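Local coordinates for transmembrane protein (Bartonella henselae, PDB 3PAM) that probably takes part, as a domain of a family 5 solute-binding protein, in binding oligopeptides for an ABC-type transport system, at residues L138-V143 with M179-L184; A146-L151 with A158-V163; T224-A229 with V233-A238. All coordinates share one frame; numbering follows the deposited sequence.

Contact 1: L138-V143 with M179-L184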
ATOM      1  N   LEU A 138      20.259   3.263   5.695  1.00 54.64           N
ATOM      2  CA  LEU A 138      20.937   2.577   4.588  1.00 54.16           C
ATOM      3  C   LEU A 138      20.209   1.340   4.082  1.00 53.30           C
ATOM      4  O   LEU A 138      20.279   1.019   2.905  1.00 52.93           O
ATOM      5  CB  LEU A 138      22.351   2.174   4.998  1.00 57.27           C
ATOM      6  CG  LEU A 138      23.587   3.035   4.712  1.00 59.07           C
ATOM      7  CD1 LEU A 138      23.283   4.495   4.339  1.00 55.72           C
ATOM      8  CD2 LEU A 138      24.535   2.941   5.927  1.00 60.58           C
ATOM      9  N   GLU A 139      19.527   0.642   4.979  1.00 54.70           N
ATOM     10  CA  GLU A 139      18.782  -0.552   4.625  1.00 55.59           C
ATOM     11  C   GLU A 139      17.553  -0.173   3.798  1.00 52.92           C
ATOM     12  O   GLU A 139      17.133  -0.925   2.916  1.00 52.91           O
ATOM     13  CB  GLU A 139      18.362  -1.319   5.890  1.00 58.46           C
ATOM     14  CG  GLU A 139      17.860  -2.739   5.606  1.00 62.04           C
ATOM     15  CD  GLU A 139      17.093  -3.362   6.771  1.00 67.54           C
ATOM     16  OE1 GLU A 139      15.922  -2.960   7.008  1.00 67.82           O
ATOM     17  OE2 GLU A 139      17.653  -4.268   7.429  1.00 69.79           O
ATOM     18  N   GLU A 140      16.964   0.984   4.099  1.00 51.42           N
ATOM     19  CA  GLU A 140      15.790   1.441   3.359  1.00 48.83           C
ATOM     20  C   GLU A 140      16.265   1.908   2.006  1.00 47.18           C
ATOM     21  O   GLU A 140      15.629   1.628   0.982  1.00 45.61           O
ATOM     22  CB  GLU A 140      15.067   2.577   4.084  1.00 48.53           C
ATOM     23  CG  GLU A 140      14.419   2.174   5.416  1.00 52.17           C
ATOM     24  CD  GLU A 140      13.488   3.235   5.990  1.00 54.21           C
ATOM     25  OE1 GLU A 140      13.424   4.379   5.462  1.00 50.83           O
ATOM     26  OE2 GLU A 140      12.814   2.914   7.000  1.00 60.09           O
ATOM     27  N   GLU A 141      17.407   2.601   2.001  1.00 47.68           N
ATOM     28  CA  GLU A 141      17.964   3.126   0.757  1.00 46.47           C
ATOM     29  C   GLU A 141      18.205   1.985  -0.214  1.00 46.80           C
ATOM     30  O   GLU A 141      17.803   2.075  -1.364  1.00 45.54           O
ATOM     31  CB  GLU A 141      19.246   3.900   1.020  1.00 48.78           C
ATOM     32  CG  GLU A 141      20.007   4.287  -0.223  1.00 48.85           C
ATOM     33  CD  GLU A 141      21.328   4.930   0.112  1.00 54.75           C
ATOM     34  OE1 GLU A 141      22.199   4.269   0.751  1.00 56.99           O
ATOM     35  OE2 GLU A 141      21.498   6.109  -0.262  1.00 56.48           O
ATOM     36  N   LYS A 142      18.818   0.899   0.255  1.00 44.55           N
ATOM     37  CA  LYS A 142      18.996  -0.280  -0.606  1.00 44.40           C
ATOM     38  C   LYS A 142      17.665  -0.751  -1.194  1.00 43.06           C
ATOM     39  O   LYS A 142      17.581  -1.000  -2.391  1.00 42.31           O
ATOM     40  CB  LYS A 142      19.665  -1.435   0.130  1.00 48.07           C
ATOM     41  CG  LYS A 142      21.165  -1.287   0.408  1.00 49.34           C
ATOM     42  CD  LYS A 142      21.621  -2.451   1.275  1.00 52.93           C
ATOM     43  CE  LYS A 142      23.142  -2.484   1.463  1.00 54.84           C
ATOM     44  NZ  LYS A 142      23.648  -1.291   2.220  1.00 53.82           N
ATOM     45  N   VAL A 143      16.625  -0.857  -0.365  1.00 43.38           N
ATOM     46  CA  VAL A 143      15.337  -1.376  -0.828  1.00 41.73           C
ATOM     47  C   VAL A 143      14.689  -0.406  -1.825  1.00 38.68           C
ATOM     48  O   VAL A 143      14.107  -0.823  -2.834  1.00 37.22           O
ATOM     49  CB  VAL A 143      14.356  -1.657   0.346  1.00 43.68           C
ATOM     50  CG1 VAL A 143      12.954  -2.031  -0.169  1.00 41.15           C
ATOM     51  CG2 VAL A 143      14.887  -2.756   1.230  1.00 46.87           C
HETATM   52  N   MSE A 179       6.673   9.477  -1.202  1.00 32.62           N
HETATM   53  CA  MSE A 179       6.636   8.086  -0.766  1.00 35.34           C
HETATM   54  C   MSE A 179       7.663   7.926   0.348  1.00 35.32           C
HETATM   55  O   MSE A 179       8.715   8.553   0.303  1.00 33.51           O
HETATM   56  CB  MSE A 179       6.959   7.149  -1.932  1.00 39.39           C
HETATM   57  CG  MSE A 179       6.762   5.675  -1.656  1.00 47.71           C
HETATM   58 SE   MSE A 179       7.071   4.542  -3.220  1.00 63.72          SE
HETATM   59  CE  MSE A 179       5.522   5.054  -4.280  1.00 60.59           C
ATOM     60  N   ILE A 180       7.333   7.103   1.341  1.00 40.09           N
ATOM     61  CA  ILE A 180       8.251   6.735   2.395  1.00 40.81           C
ATOM     62  C   ILE A 180       8.116   5.247   2.700  1.00 41.97           C
ATOM     63  O   ILE A 180       7.222   4.582   2.177  1.00 42.52           O
ATOM     64  CB  ILE A 180       7.990   7.527   3.715  1.00 41.66           C
ATOM     65  CG1 ILE A 180       6.497   7.487   4.052  1.00 43.28           C
ATOM     66  CG2 ILE A 180       8.515   8.957   3.600  1.00 40.11           C
ATOM     67  CD1 ILE A 180       6.208   7.152   5.468  1.00 44.49           C
ATOM     68  N   ILE A 181       9.031   4.736   3.525  1.00 42.66           N
ATOM     69  CA  ILE A 181       8.859   3.426   4.135  1.00 44.53           C
ATOM     70  C   ILE A 181       8.289   3.640   5.519  1.00 45.49           C
ATOM     71  O   ILE A 181       8.937   4.212   6.397  1.00 45.62           O
ATOM     72  CB  ILE A 181      10.164   2.587   4.222  1.00 45.44           C
ATOM     73  CG1 ILE A 181      10.927   2.649   2.899  1.00 45.62           C
ATOM     74  CG2 ILE A 181       9.831   1.164   4.658  1.00 46.35           C
ATOM     75  CD1 ILE A 181      11.528   1.330   2.428  1.00 50.05           C
ATOM     76  N   GLY A 182       7.057   3.188   5.685  1.00 46.35           N
ATOM     77  CA  GLY A 182       6.328   3.387   6.901  1.00 46.94           C
ATOM     78  C   GLY A 182       6.093   2.047   7.546  1.00 48.56           C
ATOM     79  O   GLY A 182       5.949   1.021   6.863  1.00 48.15           O
ATOM     80  N   LYS A 183       6.077   2.074   8.875  1.00 49.52           N
ATOM     81  CA  LYS A 183       5.733   0.919   9.661  1.00 51.32           C
ATOM     82  C   LYS A 183       4.681   1.300  10.699  1.00 52.15           C
ATOM     83  O   LYS A 183       4.692   2.396  11.255  1.00 51.88           O
ATOM     84  CB  LYS A 183       6.982   0.247  10.270  1.00 52.44           C
ATOM     85  CG  LYS A 183       8.140   1.180  10.669  1.00 53.35           C
ATOM     86  CD  LYS A 183       9.504   0.720  10.097  1.00 53.82           C
ATOM     87  CE  LYS A 183       9.816   1.449   8.779  1.00 52.35           C
ATOM     88  NZ  LYS A 183      11.149   1.131   8.150  1.00 53.99           N
ATOM     89  N   LEU A 184       3.730   0.405  10.910  1.00 53.35           N
ATOM     90  CA  LEU A 184       2.756   0.617  11.957  1.00 54.76           C
ATOM     91  C   LEU A 184       2.841  -0.554  12.929  1.00 55.91           C
ATOM     92  O   LEU A 184       2.545  -1.698  12.562  1.00 56.58           O
ATOM     93  CB  LEU A 184       1.340   0.744  11.380  1.00 55.16           C
ATOM     94  CG  LEU A 184       1.006   1.783  10.309  1.00 54.85           C
ATOM     95  CD1 LEU A 184      -0.409   1.557   9.837  1.00 55.50           C
ATOM     96  CD2 LEU A 184       1.187   3.220  10.804  1.00 54.72           C
TER
HETATM   97  O   HOH W   1      11.122   6.035   4.979  1.00 44.55           O
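Glu140 meets Lys183 in a salt bridge, OE2 to NZ 2.7 Å, that ties the start of helix 138-152 to strand 179-184. The two side chains arrive from opposite directions: the glutamate runs extended beyond CG, while the lysine, bent at chi2 and chi3, folds back toward it. NZ reaches OE2 on its anti side, 24° out of the carboxylate plane. Glu140 OE1 lies 2.9 Å from the oxygen of water 1, which can donate to it, and accepts from Gln136 N just before the helix. Water 1 in turn accepts from the backbone, Ile181 N to water 2.9 Å, so one solvent molecule relays the carboxylate to the strand. Both oxygens being engaged should restrict the rotation of this buried carboxylate, and the nearby ammonium would be expected to stabilise its charged form. Ile181 slides past the glutamate chain in the opposite sense, its CB 3.8 Å from Glu140 CD. One turn on, Val143 CG1 is 4.5 Å from Ile181 CD1, a marginal apolar contact. The helix crosses the strand at 125°. Strand 179-184 lies between strands 5-10 and 130-135 in the mixed sheet; Phe8 and Leu255 also touch Ile181, and Leu255 with Tyr256 of strand 252-257 covers Val143.

Contact 2: A146-L151 with A158-V163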
ATOM      1  N   ALA A 146      16.490  -0.613  -5.182  1.00 37.00           N
ATOM      2  CA  ALA A 146      15.976  -1.763  -5.918  1.00 37.64           C
ATOM      3  C   ALA A 146      14.616  -1.451  -6.554  1.00 36.55           C
ATOM      4  O   ALA A 146      14.354  -1.828  -7.685  1.00 37.81           O
ATOM      5  CB  ALA A 146      15.871  -2.969  -4.987  1.00 39.19           C
ATOM      6  N   PHE A 147      13.744  -0.765  -5.825  1.00 35.86           N
ATOM      7  CA  PHE A 147      12.460  -0.339  -6.389  1.00 34.79           C
ATOM      8  C   PHE A 147      12.700   0.597  -7.568  1.00 33.94           C
ATOM      9  O   PHE A 147      12.069   0.450  -8.603  1.00 34.64           O
ATOM     10  CB  PHE A 147      11.574   0.310  -5.318  1.00 33.35           C
ATOM     11  CG  PHE A 147      10.127   0.491  -5.726  1.00 32.05           C
ATOM     12  CD1 PHE A 147       9.531  -0.305  -6.694  1.00 32.86           C
ATOM     13  CD2 PHE A 147       9.346   1.445  -5.097  1.00 31.39           C
ATOM     14  CE1 PHE A 147       8.184  -0.112  -7.041  1.00 33.77           C
ATOM     15  CE2 PHE A 147       8.006   1.623  -5.440  1.00 31.03           C
ATOM     16  CZ  PHE A 147       7.425   0.853  -6.406  1.00 28.37           C
ATOM     17  N   GLN A 148      13.651   1.518  -7.417  1.00 39.18           N
ATOM     18  CA  GLN A 148      14.001   2.479  -8.467  1.00 38.46           C
ATOM     19  C   GLN A 148      14.273   1.778  -9.802  1.00 39.55           C
ATOM     20  O   GLN A 148      13.737   2.176 -10.842  1.00 39.30           O
ATOM     21  CB  GLN A 148      15.201   3.330  -8.042  1.00 39.32           C
ATOM     22  CG  GLN A 148      15.796   4.217  -9.158  1.00 38.49           C
ATOM     23  CD  GLN A 148      16.938   5.060  -8.656  1.00 41.60           C
ATOM     24  OE1 GLN A 148      16.808   6.272  -8.501  1.00 43.78           O
ATOM     25  NE2 GLN A 148      18.067   4.423  -8.371  1.00 43.27           N
ATOM     26  N   SER A 149      15.082   0.721  -9.741  1.00 41.80           N
ATOM     27  CA  SER A 149      15.428  -0.106 -10.898  1.00 43.19           C
ATOM     28  C   SER A 149      14.217  -0.776 -11.570  1.00 42.82           C
ATOM     29  O   SER A 149      14.118  -0.812 -12.801  1.00 43.42           O
ATOM     30  CB  SER A 149      16.438  -1.166 -10.476  1.00 45.80           C
ATOM     31  OG  SER A 149      16.432  -2.239 -11.393  1.00 49.65           O
ATOM     32  N   ASN A 150      13.331  -1.347 -10.761  1.00 42.55           N
ATOM     33  CA  ASN A 150      12.068  -1.873 -11.254  1.00 42.94           C
ATOM     34  C   ASN A 150      11.257  -0.803 -12.011  1.00 40.21           C
ATOM     35  O   ASN A 150      10.681  -1.093 -13.048  1.00 40.87           O
ATOM     36  CB  ASN A 150      11.225  -2.441 -10.107  1.00 43.77           C
ATOM     37  CG  ASN A 150      11.966  -3.484  -9.295  1.00 47.95           C
ATOM     38  OD1 ASN A 150      12.942  -4.069  -9.755  1.00 51.31           O
ATOM     39  ND2 ASN A 150      11.495  -3.733  -8.074  1.00 49.81           N
ATOM     40  N   LEU A 151      11.240   0.422 -11.492  1.00 37.31           N
ATOM     41  CA  LEU A 151      10.368   1.466 -12.019  1.00 35.40           C
ATOM     42  C   LEU A 151      10.936   2.075 -13.289  1.00 35.29           C
ATOM     43  O   LEU A 151      10.167   2.476 -14.175  1.00 35.08           O
ATOM     44  CB  LEU A 151      10.102   2.564 -10.986  1.00 33.23           C
ATOM     45  CG  LEU A 151       9.307   2.218  -9.727  1.00 33.24           C
ATOM     46  CD1 LEU A 151       9.518   3.312  -8.653  1.00 29.69           C
ATOM     47  CD2 LEU A 151       7.820   2.010 -10.020  1.00 31.46           C
ATOM     48  N   ALA A 158      12.178   7.289 -10.096  1.00 36.04           N
ATOM     49  CA  ALA A 158      12.072   7.466  -8.666  1.00 35.53           C
ATOM     50  C   ALA A 158      13.404   8.018  -8.157  1.00 37.26           C
ATOM     51  O   ALA A 158      14.449   7.406  -8.346  1.00 37.35           O
ATOM     52  CB  ALA A 158      11.766   6.149  -8.003  1.00 34.52           C
ATOM     53  N   GLU A 159      13.361   9.196  -7.554  1.00 38.59           N
ATOM     54  CA  GLU A 159      14.541   9.761  -6.929  1.00 41.53           C
ATOM     55  C   GLU A 159      14.613   9.227  -5.488  1.00 41.67           C
ATOM     56  O   GLU A 159      13.647   9.310  -4.717  1.00 40.74           O
ATOM     57  CB  GLU A 159      14.507  11.290  -6.993  1.00 44.20           C
ATOM     58  CG  GLU A 159      15.725  11.979  -6.372  1.00 50.43           C
ATOM     59  CD  GLU A 159      15.649  13.498  -6.418  1.00 55.87           C
ATOM     60  OE1 GLU A 159      15.926  14.085  -7.489  1.00 57.73           O
ATOM     61  OE2 GLU A 159      15.333  14.106  -5.369  1.00 58.31           O
ATOM     62  N   ILE A 160      15.749   8.632  -5.152  1.00 44.35           N
ATOM     63  CA  ILE A 160      15.958   8.098  -3.810  1.00 42.81           C
ATOM     64  C   ILE A 160      16.740   9.109  -2.945  1.00 43.18           C
ATOM     65  O   ILE A 160      17.812   9.564  -3.322  1.00 43.55           O
ATOM     66  CB  ILE A 160      16.642   6.704  -3.839  1.00 41.48           C
ATOM     67  CG1 ILE A 160      15.901   5.728  -4.782  1.00 42.00           C
ATOM     68  CG2 ILE A 160      16.739   6.114  -2.434  1.00 42.07           C
ATOM     69  CD1 ILE A 160      14.365   5.667  -4.656  1.00 37.67           C
ATOM     70  N   ARG A 161      16.157   9.483  -1.807  1.00 43.08           N
ATOM     71  CA  ARG A 161      16.813  10.379  -0.845  1.00 43.43           C
ATOM     72  C   ARG A 161      16.969   9.682   0.498  1.00 42.73           C
ATOM     73  O   ARG A 161      16.060   9.007   0.951  1.00 41.87           O
ATOM     74  CB  ARG A 161      16.007  11.660  -0.635  1.00 44.00           C
ATOM     75  CG  ARG A 161      15.935  12.592  -1.833  1.00 46.20           C
ATOM     76  CD  ARG A 161      17.101  13.554  -1.906  1.00 50.63           C
ATOM     77  NE  ARG A 161      16.864  14.548  -2.954  1.00 56.24           N
ATOM     78  CZ  ARG A 161      17.657  15.580  -3.243  1.00 61.11           C
ATOM     79  NH1 ARG A 161      18.781  15.789  -2.566  1.00 62.56           N
ATOM     80  NH2 ARG A 161      17.324  16.412  -4.229  1.00 65.13           N
ATOM     81  N   THR A 162      18.128   9.838   1.118  1.00 43.74           N
ATOM     82  CA  THR A 162      18.277   9.519   2.531  1.00 44.75           C
ATOM     83  C   THR A 162      18.719  10.778   3.252  1.00 46.13           C
ATOM     84  O   THR A 162      19.712  11.403   2.871  1.00 46.72           O
ATOM     85  CB  THR A 162      19.274   8.390   2.790  1.00 44.87           C
ATOM     86  OG1 THR A 162      19.091   7.351   1.809  1.00 46.63           O
ATOM     87  CG2 THR A 162      19.027   7.818   4.127  1.00 45.38           C
ATOM     88  N   VAL A 163      17.959  11.136   4.286  1.00 46.69           N
ATOM     89  CA  VAL A 163      18.146  12.376   5.017  1.00 48.08           C
ATOM     90  C   VAL A 163      18.321  12.127   6.520  1.00 49.60           C
ATOM     91  O   VAL A 163      18.172  10.984   6.999  1.00 49.09           O
ATOM     92  CB  VAL A 163      16.962  13.397   4.788  1.00 47.93           C
ATOM     93  CG1 VAL A 163      16.745  13.685   3.290  1.00 47.35           C
ATOM     94  CG2 VAL A 163      15.661  12.938   5.486  1.00 45.70           C
TER
HETATM   95  O   HOH W   2      13.177   4.983 -11.076  1.00 33.30           O
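Gln148 and Ala158 bring helix 138-152 against strand 157-162, the last two elements of a beta-alpha-beta unit that opens with strand 130-135. The helix and strand segments run nearly antiparallel, 171° between their directions and 8.4 Å between axes, as expected where a helix returns the chain so that the second strand can lie parallel to the first. These two residues bury the most surface here, and their CA atoms, 5.4 Å apart, mark the nearest point of the backbones. The Gln148 chain leaves with CG anti to the backbone N (chi1 171°) and stays extended, reaching across the strand, where CG lies 3.6 Å from Ala158 O. The orientation of its terminal amide is uncertain, so the evidence rests on the aliphatic part. Water 2 adds a polar link between the same two residues, donating to Gln148 O and accepting from Ala158 N at 2.7 Å.

Ile160, two residues along and on the same side of the strand, crosses the glutamine chain obliquely, CG1 lying 4.1 Å from Gln148 CB. It also rests on Ala144 and Leu145 one turn earlier in the helix and on Ile133 of the neighbouring strand, to which strand 157-162 is joined by backbone hydrogen bonds. On the inner side Leu151 completes the apolar patch, and it touches Phe131 as well. One of its methyls serves two neighbours: Leu151 CD1 is 3.7 Å from Ala158 CB and sits 3.8 Å above the plane of the Phe147 ring, over its centre.

Contact 3: T224-A229 with V233-A238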
ATOM      1  N   THR A 224     -15.804   2.490  12.283  1.00 38.63           N
ATOM      2  CA  THR A 224     -16.939   2.669  13.168  1.00 39.91           C
ATOM      3  C   THR A 224     -17.554   1.338  13.548  1.00 40.21           C
ATOM      4  O   THR A 224     -18.003   1.169  14.689  1.00 41.51           O
ATOM      5  CB  THR A 224     -18.016   3.595  12.550  1.00 42.16           C
ATOM      6  OG1 THR A 224     -17.529   4.943  12.536  1.00 42.85           O
ATOM      7  CG2 THR A 224     -19.333   3.568  13.370  1.00 43.45           C
ATOM      8  N   ALA A 225     -17.564   0.396  12.605  1.00 39.69           N
ATOM      9  CA  ALA A 225     -18.109  -0.943  12.847  1.00 40.32           C
ATOM     10  C   ALA A 225     -17.245  -1.764  13.818  1.00 39.25           C
ATOM     11  O   ALA A 225     -17.768  -2.486  14.668  1.00 40.52           O
ATOM     12  CB  ALA A 225     -18.336  -1.699  11.522  1.00 40.65           C
ATOM     13  N   ILE A 226     -15.930  -1.646  13.677  1.00 38.17           N
ATOM     14  CA  ILE A 226     -14.963  -2.295  14.563  1.00 37.86           C
ATOM     15  C   ILE A 226     -15.155  -1.810  16.003  1.00 38.60           C
ATOM     16  O   ILE A 226     -15.284  -2.610  16.918  1.00 38.71           O
ATOM     17  CB  ILE A 226     -13.517  -2.021  14.089  1.00 37.71           C
ATOM     18  CG1 ILE A 226     -13.248  -2.707  12.743  1.00 37.91           C
ATOM     19  CG2 ILE A 226     -12.505  -2.498  15.118  1.00 38.55           C
ATOM     20  CD1 ILE A 226     -12.143  -2.053  11.904  1.00 33.44           C
ATOM     21  N   LEU A 227     -15.212  -0.490  16.172  1.00 39.50           N
ATOM     22  CA  LEU A 227     -15.423   0.140  17.470  1.00 41.39           C
ATOM     23  C   LEU A 227     -16.804  -0.088  18.095  1.00 42.49           C
ATOM     24  O   LEU A 227     -16.915  -0.068  19.304  1.00 44.71           O
ATOM     25  CB  LEU A 227     -15.131   1.633  17.366  1.00 42.26           C
ATOM     26  CG  LEU A 227     -13.721   1.971  16.861  1.00 43.12           C
ATOM     27  CD1 LEU A 227     -13.685   3.392  16.336  1.00 45.42           C
ATOM     28  CD2 LEU A 227     -12.676   1.806  17.953  1.00 45.74           C
ATOM     29  N   ASP A 228     -17.838  -0.299  17.277  1.00 42.53           N
ATOM     30  CA  ASP A 228     -19.211  -0.528  17.749  1.00 44.54           C
ATOM     31  C   ASP A 228     -19.498  -1.996  18.054  1.00 43.85           C
ATOM     32  O   ASP A 228     -20.567  -2.327  18.559  1.00 45.89           O
ATOM     33  CB  ASP A 228     -20.234  -0.095  16.686  1.00 46.14           C
ATOM     34  CG  ASP A 228     -20.299   1.418  16.487  1.00 49.96           C
ATOM     35  OD1 ASP A 228     -19.552   2.177  17.157  1.00 51.84           O
ATOM     36  OD2 ASP A 228     -21.112   1.850  15.631  1.00 53.28           O
ATOM     37  N   ALA A 229     -18.557  -2.872  17.726  1.00 42.11           N
ATOM     38  CA  ALA A 229     -18.774  -4.312  17.810  1.00 42.22           C
ATOM     39  C   ALA A 229     -18.838  -4.796  19.251  1.00 42.94           C
ATOM     40  O   ALA A 229     -18.041  -4.383  20.078  1.00 42.91           O
ATOM     41  CB  ALA A 229     -17.696  -5.054  17.034  1.00 41.08           C
ATOM     42  N   VAL A 233     -17.935 -12.250  16.586  1.00 49.08           N
ATOM     43  CA  VAL A 233     -18.301 -12.363  15.167  1.00 49.95           C
ATOM     44  C   VAL A 233     -18.340 -10.993  14.435  1.00 48.81           C
ATOM     45  O   VAL A 233     -17.796 -10.862  13.324  1.00 48.88           O
ATOM     46  CB  VAL A 233     -19.628 -13.160  14.974  1.00 52.16           C
ATOM     47  CG1 VAL A 233     -19.991 -13.283  13.519  1.00 53.20           C
ATOM     48  CG2 VAL A 233     -19.512 -14.560  15.579  1.00 53.90           C
ATOM     49  N   ASP A 234     -18.954  -9.983  15.058  1.00 47.59           N
ATOM     50  CA  ASP A 234     -19.095  -8.662  14.421  1.00 46.45           C
ATOM     51  C   ASP A 234     -17.772  -7.952  14.297  1.00 43.91           C
ATOM     52  O   ASP A 234     -17.526  -7.287  13.312  1.00 42.99           O
ATOM     53  CB  ASP A 234     -20.085  -7.776  15.173  1.00 46.37           C
ATOM     54  CG  ASP A 234     -21.505  -8.221  14.981  1.00 49.56           C
ATOM     55  OD1 ASP A 234     -21.709  -9.152  14.184  1.00 52.87           O
ATOM     56  OD2 ASP A 234     -22.423  -7.660  15.627  1.00 52.77           O
ATOM     57  N   PHE A 235     -16.924  -8.118  15.306  1.00 42.57           N
ATOM     58  CA  PHE A 235     -15.596  -7.507  15.320  1.00 40.78           C
ATOM     59  C   PHE A 235     -14.653  -8.089  14.269  1.00 40.57           C
ATOM     60  O   PHE A 235     -13.919  -7.357  13.618  1.00 38.95           O
ATOM     61  CB  PHE A 235     -14.992  -7.687  16.701  1.00 40.26           C
ATOM     62  CG  PHE A 235     -13.668  -7.053  16.862  1.00 38.31           C
ATOM     63  CD1 PHE A 235     -13.567  -5.737  17.302  1.00 36.47           C
ATOM     64  CD2 PHE A 235     -12.506  -7.780  16.611  1.00 37.74           C
ATOM     65  CE1 PHE A 235     -12.323  -5.151  17.477  1.00 35.13           C
ATOM     66  CE2 PHE A 235     -11.264  -7.195  16.759  1.00 36.22           C
ATOM     67  CZ  PHE A 235     -11.170  -5.892  17.199  1.00 34.59           C
ATOM     68  N   ILE A 236     -14.676  -9.410  14.124  1.00 42.25           N
ATOM     69  CA  ILE A 236     -13.848 -10.117  13.133  1.00 43.11           C
ATOM     70  C   ILE A 236     -14.273  -9.721  11.716  1.00 44.04           C
ATOM     71  O   ILE A 236     -13.430  -9.501  10.845  1.00 44.29           O
ATOM     72  CB  ILE A 236     -13.903 -11.675  13.370  1.00 44.55           C
ATOM     73  CG1 ILE A 236     -13.078 -12.049  14.617  1.00 43.14           C
ATOM     74  CG2 ILE A 236     -13.464 -12.479  12.132  1.00 44.94           C
ATOM     75  CD1 ILE A 236     -13.429 -13.376  15.245  1.00 41.17           C
ATOM     76  N   ALA A 237     -15.575  -9.583  11.499  1.00 45.25           N
ATOM     77  CA  ALA A 237     -16.087  -9.194  10.179  1.00 46.14           C
ATOM     78  C   ALA A 237     -15.755  -7.735   9.825  1.00 44.78           C
ATOM     79  O   ALA A 237     -15.453  -7.416   8.666  1.00 44.52           O
ATOM     80  CB  ALA A 237     -17.596  -9.454  10.092  1.00 47.56           C
ATOM     81  N   ALA A 238     -15.798  -6.857  10.824  1.00 43.59           N
ATOM     82  CA  ALA A 238     -15.430  -5.460  10.610  1.00 42.34           C
ATOM     83  C   ALA A 238     -13.942  -5.266  10.265  1.00 41.21           C
ATOM     84  O   ALA A 238     -13.607  -4.513   9.337  1.00 40.96           O
ATOM     85  CB  ALA A 238     -15.824  -4.631  11.782  1.00 41.76           C
TER
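The Phe235 ring has Ala229 CB at its edge, near the ring plane, while Ile226 CG2 approaches obliquely, 3.6 Å from Phe235 CE1. These contacts belong to a helical hairpin: helix 217-228 turns through a short loop into helix 232-249, and the two segments pack with axes 8.3 Å apart and 159° between their directions. The ring gets to its place because CG stands anti to the backbone N (chi1 -177°), which swings it toward the first helix although the CB bond itself does not aim there. Beyond the hairpin, Leu56 and Pro190 from loops also touch it.

The small side chains of Ala225, Ala229 and Ala238 are consistent with the close backbone approach. Across the interface the CA atoms of two pairs, Ile226 with Ala238 and Ala229 with Phe235, come within 5.1 Å. Ala229, in the turn between the helices, directs its methyl onto the backbone of the second, CB lying 3.6 Å from Phe235 N, and Asp234 CB flanks the same methyl at 4.1 Å. One turn further along the second helix, Ala238 points at the first helix and meets Ala225, CB to CB 3.9 Å. No hydrogen bond crosses between the segments; the pairing rests on van der Waals packing, mainly of apolar groups. Leu70 of helix 65-71 touches Ala225, and Val239 and Leu242 extend the cover over Ile226. The two gamma branches of Ile226 divide the work: CG2 goes to the ring, whereas CG1 presses on Ala238 CB at 3.4 Å.

Contacts 1 and 2 share helix 138-152 and attach it to two strands of one mixed sheet; contact 2 is nested within the loop closed by contact 1, and their centres lie 10 Å apart. They also touch, through Met179 SE and the Phe147 ring. Contact 1 is buried yet held by a salt bridge and a water as well as by Ile181 packing, whereas contact 2, at an edge strand of the sheet, 157-162, is only partly buried and combines apolar packing with a single water bridge. The centre of contact 3 lies 32 Å from contact 1 and 39 Å from contact 2, across the chain's centre from the latter. It pairs helix with helix, partly buried, without hydrogen bonds.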